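Local coordinates for COPII coat assembly protein SEC16 (Saccharomyces cerevisiae, PDB 3MZK), which helps start assembly of the COPII coat for vesicle formation at the endoplasmic reticulum, aids cargo selection and takes part in autophagy, at residues 17-20 against 24-27; 60-65 against 81-86; 89-92 against 97-100; 381-386 against 401-406. All blocks are in the same frame, centred on the assembly; numbering follows the deposited sequence.

Contact 1: residues 17-20 against 24-27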
loop_
_atom_site.group_PDB
_atom_site.type_symbol
_atom_site.label_atom_id
_atom_site.label_comp_id
_atom_site.label_asym_id
_atom_site.label_seq_id
_atom_site.Cartn_x
_atom_site.Cartn_y
_atom_site.Cartn_z
ATOM N N PHE B 17 -11.502 -50.250 40.968
ATOM C CA PHE B 17 -10.470 -49.953 39.982
ATOM C C PHE B 17 -9.571 -48.788 40.409
ATOM O O PHE B 17 -10.058 -47.725 40.788
ATOM C CB PHE B 17 -11.105 -49.627 38.633
ATOM C CG PHE B 17 -10.116 -49.547 37.509
ATOM C CD1 PHE B 17 -9.875 -50.654 36.702
ATOM C CD2 PHE B 17 -9.416 -48.368 37.262
ATOM C CE1 PHE B 17 -8.964 -50.587 35.667
ATOM C CE2 PHE B 17 -8.496 -48.295 36.231
ATOM C CZ PHE B 17 -8.272 -49.405 35.428
ATOM N N HIS B 18 -8.261 -48.982 40.340
ATOM C CA HIS B 18 -7.327 -47.923 40.708
ATOM C C HIS B 18 -6.052 -47.940 39.885
ATOM O O HIS B 18 -5.491 -48.991 39.600
ATOM C CB HIS B 18 -6.972 -47.980 42.197
ATOM C CG HIS B 18 -8.048 -47.453 43.089
ATOM N ND1 HIS B 18 -8.607 -48.199 44.103
ATOM C CD2 HIS B 18 -8.671 -46.250 43.116
ATOM C CE1 HIS B 18 -9.532 -47.481 44.715
ATOM N NE2 HIS B 18 -9.593 -46.297 44.135
ATOM N N TRP B 19 -5.595 -46.753 39.515
ATOM C CA TRP B 19 -4.338 -46.609 38.822
ATOM C C TRP B 19 -3.218 -46.529 39.839
ATOM O O TRP B 19 -3.418 -46.098 40.966
ATOM C CB TRP B 19 -4.358 -45.337 37.984
ATOM C CG TRP B 19 -5.618 -45.174 37.205
ATOM C CD1 TRP B 19 -6.782 -44.613 37.633
ATOM C CD2 TRP B 19 -5.837 -45.577 35.851
ATOM N NE1 TRP B 19 -7.719 -44.643 36.629
ATOM C CE2 TRP B 19 -7.165 -45.229 35.525
ATOM C CE3 TRP B 19 -5.037 -46.195 34.882
ATOM C CZ2 TRP B 19 -7.713 -45.478 34.272
ATOM C CZ3 TRP B 19 -5.586 -46.452 33.642
ATOM C CH2 TRP B 19 -6.912 -46.090 33.345
ATOM N N SER B 20 -2.033 -46.944 39.431
ATOM C CA SER B 20 -0.865 -46.826 40.272
ATOM C C SER B 20 0.219 -46.042 39.543
ATOM O O SER B 20 0.267 -46.036 38.315
ATOM C CB SER B 20 -0.340 -48.213 40.618
ATOM O OG SER B 20 0.852 -48.117 41.374
ATOM N N LYS B 24 0.965 -50.124 37.012
ATOM C CA LYS B 24 0.149 -51.276 37.338
ATOM C C LYS B 24 -1.272 -50.799 37.588
ATOM O O LYS B 24 -1.515 -49.616 37.812
ATOM C CB LYS B 24 0.677 -51.982 38.589
ATOM C CG LYS B 24 2.065 -52.594 38.463
ATOM C CD LYS B 24 2.356 -53.397 39.725
ATOM C CE LYS B 24 3.741 -54.019 39.746
ATOM N NZ LYS B 24 3.947 -54.752 41.036
ATOM N N VAL B 25 -2.216 -51.721 37.560
ATOM C CA VAL B 25 -3.588 -51.379 37.876
ATOM C C VAL B 25 -4.157 -52.439 38.816
ATOM O O VAL B 25 -3.717 -53.586 38.799
ATOM C CB VAL B 25 -4.409 -51.228 36.573
ATOM C CG1 VAL B 25 -5.741 -51.942 36.655
ATOM C CG2 VAL B 25 -4.600 -49.755 36.241
ATOM N N VAL B 26 -5.112 -52.053 39.653
ATOM C CA VAL B 26 -5.827 -52.999 40.513
ATOM C C VAL B 26 -7.302 -52.897 40.210
ATOM O O VAL B 26 -7.851 -51.791 40.165
ATOM C CB VAL B 26 -5.689 -52.654 42.009
ATOM C CG1 VAL B 26 -6.270 -53.780 42.869
ATOM C CG2 VAL B 26 -4.251 -52.418 42.368
ATOM N N TYR B 27 -7.956 -54.035 40.024
ATOM C CA TYR B 27 -9.406 -54.018 39.875
ATOM C C TYR B 27 -10.067 -55.253 40.458
ATOM O O TYR B 27 -9.416 -56.264 40.709
ATOM C CB TYR B 27 -9.813 -53.843 38.410
ATOM C CG TYR B 27 -9.384 -54.978 37.521
ATOM C CD1 TYR B 27 -10.206 -56.074 37.315
ATOM C CD2 TYR B 27 -8.154 -54.960 36.897
ATOM C CE1 TYR B 27 -9.813 -57.119 36.505
ATOM C CE2 TYR B 27 -7.749 -56.001 36.089
ATOM C CZ TYR B 27 -8.583 -57.075 35.894
ATOM O OH TYR B 27 -8.178 -58.106 35.083
#
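F17 packs beside V25 and Y27, with W19 also on this face of two antiparallel strands, while H18 and V26 occupy the reverse face. With CG anti to the backbone N (chi1 -170°), F17 raises its ring off the sheet, alongside V25 and Y27. Its CB and CG start near V26 O, at the limit of contact. CD1 meets Y27 CB at 3.6 Å, and CE1 comes to V25 CG1, also at 3.6 Å. CZ settles between the two V25 methyls, 3.8 Å from CG1 and from CG2. CE2 stands over the rim of one face of the W19 indole. V25 CG2 is touched by two rings, since W19 CE3, whose side chain runs alongside, also lies 3.8 Å from it. Strands 16-19 and 24-28 form a beta hairpin, extended by strand 48-52 into a three-stranded antiparallel sheet. Such a sheet is consistent with the blade that ACE1 proteins insert into the propeller of a Sec13-type partner. H18 ND1, W19 NE1 and K24 NZ all bond to backbone of the chain of another protein. H18 and V26 form the hydrogen-bonded pair: H18 N gives to V26 O over 2.8 Å, and V26 N returns a straighter bond to H18 O at 3.1 Å (169°). Nearer the turn, S20 N makes a weak bond to K24 O, and S20 OG binds A22 N. The ring of Y27, set between its own backbone N and carbonyl carbon (chi1 64°), turns away from F17 and packs on I56 and strand 48-52.

Contact 2: residues 60-65 against 81-86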
loop_
_atom_site.group_PDB
_atom_site.type_symbol
_atom_site.label_atom_id
_atom_site.label_comp_id
_atom_site.label_asym_id
_atom_site.label_seq_id
_atom_site.Cartn_x
_atom_site.Cartn_y
_atom_site.Cartn_z
ATOM N N ASN B 60 -0.125 -47.248 21.900
ATOM C CA ASN B 60 -0.047 -46.812 20.508
ATOM C C ASN B 60 1.382 -46.811 19.991
ATOM O O ASN B 60 2.272 -46.238 20.619
ATOM C CB ASN B 60 -0.642 -45.411 20.347
ATOM C CG ASN B 60 -2.152 -45.404 20.444
ATOM O OD1 ASN B 60 -2.750 -46.303 21.034
ATOM N ND2 ASN B 60 -2.779 -44.392 19.856
ATOM N N ASP B 61 1.607 -47.451 18.847
ATOM C CA ASP B 61 2.918 -47.391 18.215
ATOM C C ASP B 61 3.196 -45.945 17.812
ATOM O O ASP B 61 4.346 -45.549 17.623
ATOM C CB ASP B 61 2.988 -48.324 17.003
ATOM N N MET B 62 2.128 -45.158 17.704
ATOM C CA MET B 62 2.222 -43.756 17.303
ATOM C C MET B 62 3.160 -42.965 18.210
ATOM O O MET B 62 4.199 -42.483 17.766
ATOM C CB MET B 62 0.832 -43.112 17.291
ATOM C CG MET B 62 0.734 -41.849 16.439
ATOM S SD MET B 62 -0.830 -40.966 16.642
ATOM C CE MET B 62 -2.004 -42.274 16.300
ATOM N N LEU B 63 2.791 -42.831 19.479
ATOM C CA LEU B 63 3.623 -42.118 20.446
ATOM C C LEU B 63 5.020 -42.715 20.596
ATOM O O LEU B 63 5.976 -41.994 20.875
ATOM C CB LEU B 63 2.949 -42.072 21.817
ATOM C CG LEU B 63 1.677 -41.236 21.932
ATOM C CD1 LEU B 63 1.033 -41.450 23.287
ATOM C CD2 LEU B 63 1.975 -39.762 21.701
ATOM N N LYS B 64 5.133 -44.030 20.423
ATOM C CA LYS B 64 6.407 -44.725 20.616
ATOM C C LYS B 64 7.392 -44.464 19.485
ATOM O O LYS B 64 8.600 -44.406 19.706
ATOM C CB LYS B 64 6.192 -46.234 20.778
ATOM N N SER B 65 6.871 -44.303 18.275
ATOM C CA SER B 65 7.715 -44.172 17.091
ATOM C C SER B 65 8.091 -42.722 16.786
ATOM O O SER B 65 9.101 -42.464 16.130
ATOM C CB SER B 65 7.021 -44.798 15.879
ATOM O OG SER B 65 5.759 -44.196 15.644
ATOM N N THR B 81 10.013 -36.547 8.413
ATOM C CA THR B 81 9.328 -36.656 7.130
ATOM C C THR B 81 8.981 -38.105 6.807
ATOM O O THR B 81 7.902 -38.391 6.290
ATOM C CB THR B 81 10.154 -36.066 5.966
ATOM O OG1 THR B 81 10.817 -34.869 6.391
ATOM C CG2 THR B 81 9.242 -35.742 4.788
ATOM N N LYS B 82 9.902 -39.013 7.113
ATOM C CA LYS B 82 9.671 -40.435 6.890
ATOM C C LYS B 82 8.622 -40.972 7.863
ATOM O O LYS B 82 7.754 -41.760 7.482
ATOM C CB LYS B 82 10.977 -41.222 7.031
ATOM C CG LYS B 82 10.874 -42.672 6.586
ATOM C CD LYS B 82 12.058 -43.494 7.077
ATOM C CE LYS B 82 13.380 -42.959 6.543
ATOM N NZ LYS B 82 14.547 -43.717 7.081
ATOM N N TRP B 83 8.703 -40.538 9.118
ATOM C CA TRP B 83 7.761 -40.978 10.139
ATOM C C TRP B 83 6.324 -40.610 9.781
ATOM O O TRP B 83 5.401 -41.384 10.023
ATOM C CB TRP B 83 8.133 -40.398 11.504
ATOM C CG TRP B 83 7.175 -40.776 12.593
ATOM C CD1 TRP B 83 7.261 -41.854 13.423
ATOM C CD2 TRP B 83 5.983 -40.076 12.964
ATOM N NE1 TRP B 83 6.198 -41.868 14.290
ATOM C CE2 TRP B 83 5.398 -40.788 14.029
ATOM C CE3 TRP B 83 5.355 -38.917 12.501
ATOM C CZ2 TRP B 83 4.215 -40.378 14.639
ATOM C CZ3 TRP B 83 4.181 -38.511 13.107
ATOM C CH2 TRP B 83 3.623 -39.241 14.166
ATOM N N MET B 84 6.140 -39.427 9.205
ATOM C CA MET B 84 4.815 -39.000 8.760
ATOM C C MET B 84 4.292 -39.879 7.629
ATOM O O MET B 84 3.133 -40.289 7.642
ATOM C CB MET B 84 4.819 -37.529 8.334
ATOM C CG MET B 84 5.212 -36.572 9.442
ATOM S SD MET B 84 4.430 -34.954 9.302
ATOM C CE MET B 84 2.702 -35.389 9.470
ATOM N N GLU B 85 5.146 -40.161 6.650
ATOM C CA GLU B 85 4.783 -41.084 5.581
ATOM C C GLU B 85 4.275 -42.391 6.181
ATOM O O GLU B 85 3.137 -42.803 5.946
ATOM C CB GLU B 85 5.986 -41.386 4.687
ATOM C CG GLU B 85 6.397 -40.288 3.727
ATOM C CD GLU B 85 7.617 -40.682 2.905
ATOM O OE1 GLU B 85 8.154 -41.789 3.132
ATOM O OE2 GLU B 85 8.038 -39.888 2.038
ATOM N N THR B 86 5.136 -43.032 6.964
ATOM C CA THR B 86 4.817 -44.310 7.583
ATOM C C THR B 86 3.493 -44.267 8.321
ATOM O O THR B 86 2.587 -45.050 8.039
ATOM C CB THR B 86 5.902 -44.720 8.582
ATOM O OG1 THR B 86 7.180 -44.702 7.935
ATOM C CG2 THR B 86 5.623 -46.111 9.121
#
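W83 reaches across from helix 77-94 to put its indole N-H on the hydroxyl of S65 in the short helix 61-65. The bond from W83 NE1 to S65 OG measures 2.7 Å, bends to 156° at the hydrogen, and keeps the oxygen close to the indole plane, at the ring edge. Both torsions serve this meeting. W83 carries CG opposite its backbone N (chi1 178°), which throws the ring outward from its helix. S65 holds OG between its backbone N and carbonyl carbon (chi1 58°), folded back over its own helical turn, near D61 O (2.8 Å from S65 OG) and M62 O (3.1 Å). Further along the same indole edge, W83 CZ2 lies 3.8 Å from M62 O and 4.2 Å from M62 CG. M62 is extended through CG and bends only at its last torsion, its chain crossing the indole at a slant. A phenylalanine in place of W83 lacks both the N-H and the outer ring, so S65 OG would probably lose its donor from helix 77-94 and M62 its indole neighbour. F66 meets the W83 ring edge-to-face and P67 also touches it. Around this bridge, M62 and L63 pack on helix 330-344, whereas M84 turns to W103 and L110 of helix 101-111.

Contact 3: residues 89-92 against 97-100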
loop_
_atom_site.group_PDB
_atom_site.type_symbol
_atom_site.label_atom_id
_atom_site.label_comp_id
_atom_site.label_asym_id
_atom_site.label_seq_id
_atom_site.Cartn_x
_atom_site.Cartn_y
_atom_site.Cartn_z
ATOM N N LYS B 89 0.405 -43.768 6.179
ATOM C CA LYS B 89 0.111 -44.989 5.444
ATOM C C LYS B 89 -0.624 -45.980 6.340
ATOM O O LYS B 89 -1.762 -46.360 6.062
ATOM C CB LYS B 89 1.397 -45.620 4.903
ATOM N N SER B 90 0.031 -46.386 7.423
ATOM C CA SER B 90 -0.539 -47.357 8.348
ATOM C C SER B 90 -1.924 -46.950 8.836
ATOM O O SER B 90 -2.830 -47.776 8.902
ATOM C CB SER B 90 0.399 -47.576 9.538
ATOM O OG SER B 90 0.845 -46.342 10.067
ATOM N N ILE B 91 -2.087 -45.673 9.168
ATOM C CA ILE B 91 -3.349 -45.180 9.710
ATOM C C ILE B 91 -4.505 -45.325 8.732
ATOM O O ILE B 91 -5.532 -45.922 9.053
ATOM C CB ILE B 91 -3.246 -43.707 10.139
ATOM C CG1 ILE B 91 -2.457 -43.595 11.445
ATOM C CG2 ILE B 91 -4.636 -43.095 10.282
ATOM C CD1 ILE B 91 -2.378 -42.194 11.991
ATOM N N SER B 92 -4.336 -44.767 7.540
ATOM C CA SER B 92 -5.382 -44.797 6.529
ATOM C C SER B 92 -5.634 -46.222 6.050
ATOM O O SER B 92 -6.775 -46.623 5.816
ATOM C CB SER B 92 -4.998 -43.905 5.350
ATOM O OG SER B 92 -3.733 -44.281 4.834
ATOM N N SER B 97 -11.680 -45.043 6.986
ATOM C CA SER B 97 -12.659 -43.993 7.264
ATOM C C SER B 97 -12.056 -42.726 7.874
ATOM O O SER B 97 -12.660 -41.655 7.815
ATOM C CB SER B 97 -13.765 -44.529 8.174
ATOM O OG SER B 97 -13.269 -44.777 9.476
ATOM N N THR B 98 -10.870 -42.848 8.460
ATOM C CA THR B 98 -10.211 -41.717 9.110
ATOM C C THR B 98 -9.891 -40.569 8.147
ATOM O O THR B 98 -9.203 -40.757 7.139
ATOM C CB THR B 98 -8.912 -42.152 9.822
ATOM O OG1 THR B 98 -9.233 -42.975 10.952
ATOM C CG2 THR B 98 -8.132 -40.934 10.293
ATOM N N ASP B 99 -10.392 -39.379 8.474
ATOM C CA ASP B 99 -10.136 -38.178 7.684
ATOM C C ASP B 99 -8.679 -37.745 7.831
ATOM O O ASP B 99 -8.231 -37.404 8.923
ATOM C CB ASP B 99 -11.076 -37.049 8.111
ATOM C CG ASP B 99 -11.007 -35.843 7.185
ATOM O OD1 ASP B 99 -9.913 -35.547 6.654
ATOM O OD2 ASP B 99 -12.053 -35.184 6.989
ATOM N N MET B 100 -7.943 -37.753 6.723
ATOM C CA MET B 100 -6.503 -37.536 6.766
ATOM C C MET B 100 -6.088 -36.139 6.313
ATOM O O MET B 100 -4.901 -35.872 6.142
ATOM C CB MET B 100 -5.800 -38.586 5.910
ATOM C CG MET B 100 -6.236 -40.014 6.206
ATOM S SD MET B 100 -5.668 -40.598 7.808
ATOM C CE MET B 100 -3.895 -40.441 7.615
#
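I91 and M100 make the principal apolar contact between helix 77-94 and the loop that follows it. I91 CG2 sits 3.7 Å from M100 SD and 3.8 Å from M100 CE, so a single methyl is touched by both the sulfur and the end of the thioether. M100 can offer them because its chain is bent at chi2 (-70°) and again at chi3 (-59°), curling back along the helix instead of extending. Its CG also passes S92 CB at 4.2 Å, and T98 adds a methyl, with CG2 4.1 Å from I91 CG2. An alanine in place of M100 lacks the thioether, and I91 CG2 would probably lose its main apolar partner, opening a gap between helix and loop. The polar contacts stay local or lead elsewhere: S92 OG bonds to I88 O within its own helix, while D99 pairs with K253 in a salt bridge and with T101 OG1 at the start of the next helix. M100 itself holds the N-cap position of helix 101-111. The loop thus folds its last residue onto the helix it has just left, closing the turn between consecutive helices 77-94 and 101-111 of this mainly helical chain.

Contact 4: residues 381-386 against 401-406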
loop_
_atom_site.group_PDB
_atom_site.type_symbol
_atom_site.label_atom_id
_atom_site.label_comp_id
_atom_site.label_asym_id
_atom_site.label_seq_id
_atom_site.Cartn_x
_atom_site.Cartn_y
_atom_site.Cartn_z
ATOM N N TYR B 381 14.699 -31.546 27.511
ATOM C CA TYR B 381 14.475 -30.481 26.548
ATOM C C TYR B 381 13.548 -29.419 27.121
ATOM O O TYR B 381 13.788 -28.220 26.963
ATOM C CB TYR B 381 13.893 -31.033 25.248
ATOM C CG TYR B 381 13.364 -29.958 24.324
ATOM C CD1 TYR B 381 14.228 -29.165 23.577
ATOM C CD2 TYR B 381 11.999 -29.734 24.203
ATOM C CE1 TYR B 381 13.744 -28.179 22.735
ATOM C CE2 TYR B 381 11.505 -28.752 23.364
ATOM C CZ TYR B 381 12.382 -27.978 22.634
ATOM O OH TYR B 381 11.892 -27.000 21.796
ATOM N N LEU B 382 12.489 -29.866 27.788
ATOM C CA LEU B 382 11.491 -28.951 28.324
ATOM C C LEU B 382 12.066 -28.092 29.437
ATOM O O LEU B 382 11.637 -26.957 29.634
ATOM C CB LEU B 382 10.264 -29.717 28.813
ATOM C CG LEU B 382 9.391 -30.316 27.708
ATOM C CD1 LEU B 382 8.330 -31.241 28.287
ATOM C CD2 LEU B 382 8.757 -29.210 26.879
ATOM N N SER B 383 13.043 -28.632 30.159
ATOM C CA SER B 383 13.709 -27.877 31.212
ATOM C C SER B 383 14.333 -26.609 30.648
ATOM O O SER B 383 14.028 -25.504 31.091
ATOM C CB SER B 383 14.767 -28.730 31.916
ATOM O OG SER B 383 14.163 -29.680 32.778
ATOM N N SER B 384 15.204 -26.770 29.661
ATOM C CA SER B 384 15.839 -25.622 29.024
ATOM C C SER B 384 14.781 -24.710 28.419
ATOM O O SER B 384 14.903 -23.484 28.449
ATOM C CB SER B 384 16.813 -26.081 27.942
ATOM O OG SER B 384 16.140 -26.824 26.942
ATOM N N SER B 385 13.740 -25.324 27.875
ATOM C CA SER B 385 12.638 -24.589 27.280
ATOM C C SER B 385 11.963 -23.669 28.305
ATOM O O SER B 385 11.663 -22.512 28.006
ATOM C CB SER B 385 11.626 -25.570 26.685
ATOM O OG SER B 385 10.744 -24.930 25.784
ATOM N N VAL B 386 11.740 -24.184 29.513
ATOM C CA VAL B 386 11.069 -23.428 30.571
ATOM C C VAL B 386 11.996 -22.421 31.250
ATOM O O VAL B 386 11.581 -21.309 31.579
ATOM C CB VAL B 386 10.475 -24.363 31.653
ATOM C CG1 VAL B 386 9.840 -23.552 32.772
ATOM C CG2 VAL B 386 9.461 -25.315 31.043
ATOM N N ARG B 401 6.966 -26.741 38.454
ATOM C CA ARG B 401 6.530 -27.730 39.426
ATOM C C ARG B 401 6.068 -28.998 38.716
ATOM O O ARG B 401 6.535 -30.095 39.014
ATOM C CB ARG B 401 5.403 -27.159 40.285
ATOM C CG ARG B 401 4.753 -28.162 41.223
ATOM C CD ARG B 401 3.538 -27.546 41.892
ATOM N NE ARG B 401 2.758 -26.753 40.947
ATOM C CZ ARG B 401 1.908 -27.269 40.068
ATOM N NH1 ARG B 401 1.725 -28.584 40.016
ATOM N NH2 ARG B 401 1.241 -26.475 39.240
ATOM N N GLU B 402 5.153 -28.827 37.768
ATOM C CA GLU B 402 4.561 -29.947 37.053
ATOM C C GLU B 402 5.617 -30.732 36.297
ATOM O O GLU B 402 5.517 -31.948 36.142
ATOM C CB GLU B 402 3.483 -29.447 36.098
ATOM C CG GLU B 402 2.325 -28.770 36.806
ATOM C CD GLU B 402 1.340 -28.137 35.846
ATOM O OE1 GLU B 402 1.712 -27.892 34.673
ATOM O OE2 GLU B 402 0.192 -27.885 36.269
ATOM N N LEU B 403 6.639 -30.028 35.835
ATOM C CA LEU B 403 7.715 -30.662 35.102
ATOM C C LEU B 403 8.562 -31.486 36.057
ATOM O O LEU B 403 9.001 -32.581 35.716
ATOM C CB LEU B 403 8.568 -29.609 34.399
ATOM C CG LEU B 403 9.738 -30.130 33.569
ATOM C CD1 LEU B 403 9.251 -31.132 32.536
ATOM C CD2 LEU B 403 10.470 -28.967 32.915
ATOM N N SER B 404 8.789 -30.959 37.256
ATOM C CA SER B 404 9.520 -31.697 38.285
ATOM C C SER B 404 8.822 -33.004 38.648
ATOM O O SER B 404 9.468 -34.048 38.763
ATOM C CB SER B 404 9.706 -30.848 39.542
ATOM O OG SER B 404 10.684 -29.848 39.331
ATOM N N GLU B 405 7.506 -32.938 38.829
ATOM C CA GLU B 405 6.729 -34.105 39.212
ATOM C C GLU B 405 6.895 -35.225 38.192
ATOM O O GLU B 405 7.177 -36.366 38.554
ATOM C CB GLU B 405 5.249 -33.746 39.366
ATOM C CG GLU B 405 4.400 -34.862 39.962
ATOM C CD GLU B 405 4.817 -35.211 41.379
ATOM O OE1 GLU B 405 5.594 -34.436 41.979
ATOM O OE2 GLU B 405 4.373 -36.261 41.896
ATOM N N VAL B 406 6.720 -34.891 36.916
ATOM C CA VAL B 406 6.869 -35.871 35.850
ATOM C C VAL B 406 8.302 -36.378 35.794
ATOM O O VAL B 406 8.545 -37.576 35.659
ATOM C CB VAL B 406 6.487 -35.284 34.491
ATOM C CG1 VAL B 406 6.678 -36.322 33.402
ATOM C CG2 VAL B 406 5.053 -34.785 34.519
#
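The helix bearing L382, S383 and V386 runs antiparallel to the one bearing L403, the segment axes coming within 10.9 Å at an angle of 166° between their directions. Helices 372-387 and 394-409 thereby form a helical hairpin in the range assigned to the Sec23-binding domain, a member of the TPR clan. At such a separation L403 does the bridging for its helix. Its CG is anti to the backbone N (chi1 -179°), carrying the isobutyl group straight across to the neighbour, where the two methyls divide the work. CD1 approaches L382 CB at 4.1 Å. CD2 lies against the backbone, 3.9 Å from L382 C and 3.8 Å from S383 N, with V386 CG2 beside it at 4.2 Å. Beyond CB, L382 turns from L403 to K359 and I360 of helix 356-368, which V406 also touches through I360, so a third helix closes this side. Elsewhere on helix 394-409, R401, E402 and E405 face the chain of another protein, and E405 OE1 is hydrogen-bonded to a polar side chain there. S383 OG stands 3.8 Å from L403 CD2, yet its hydrogen bond is spent within its own helix, on T379 O.

Contacts 1 and 4 are largely buried, whereas contacts 2 and 3 are partly so. Only contact 1 is beta structure, paired by backbone bonds; the other three are joined by side chains, helix to helix in 2 and 4, helix to loop in 3. Contacts 2 and 3 share helix 77-94, their centres about 13 Å apart: the first hangs on one indole-to-hydroxyl bond, the second on methyl and thioether packing. Contact 4 rests on van der Waals contact, with no bond between its helices. Contacts 1 to 3 lie in the Sec16 mid-region, contact 4 in the Sec23-binding domain. Contacts 1 and 4 each border a chain of another protein; no other protein chain of the assembly touches contacts 2 and 3.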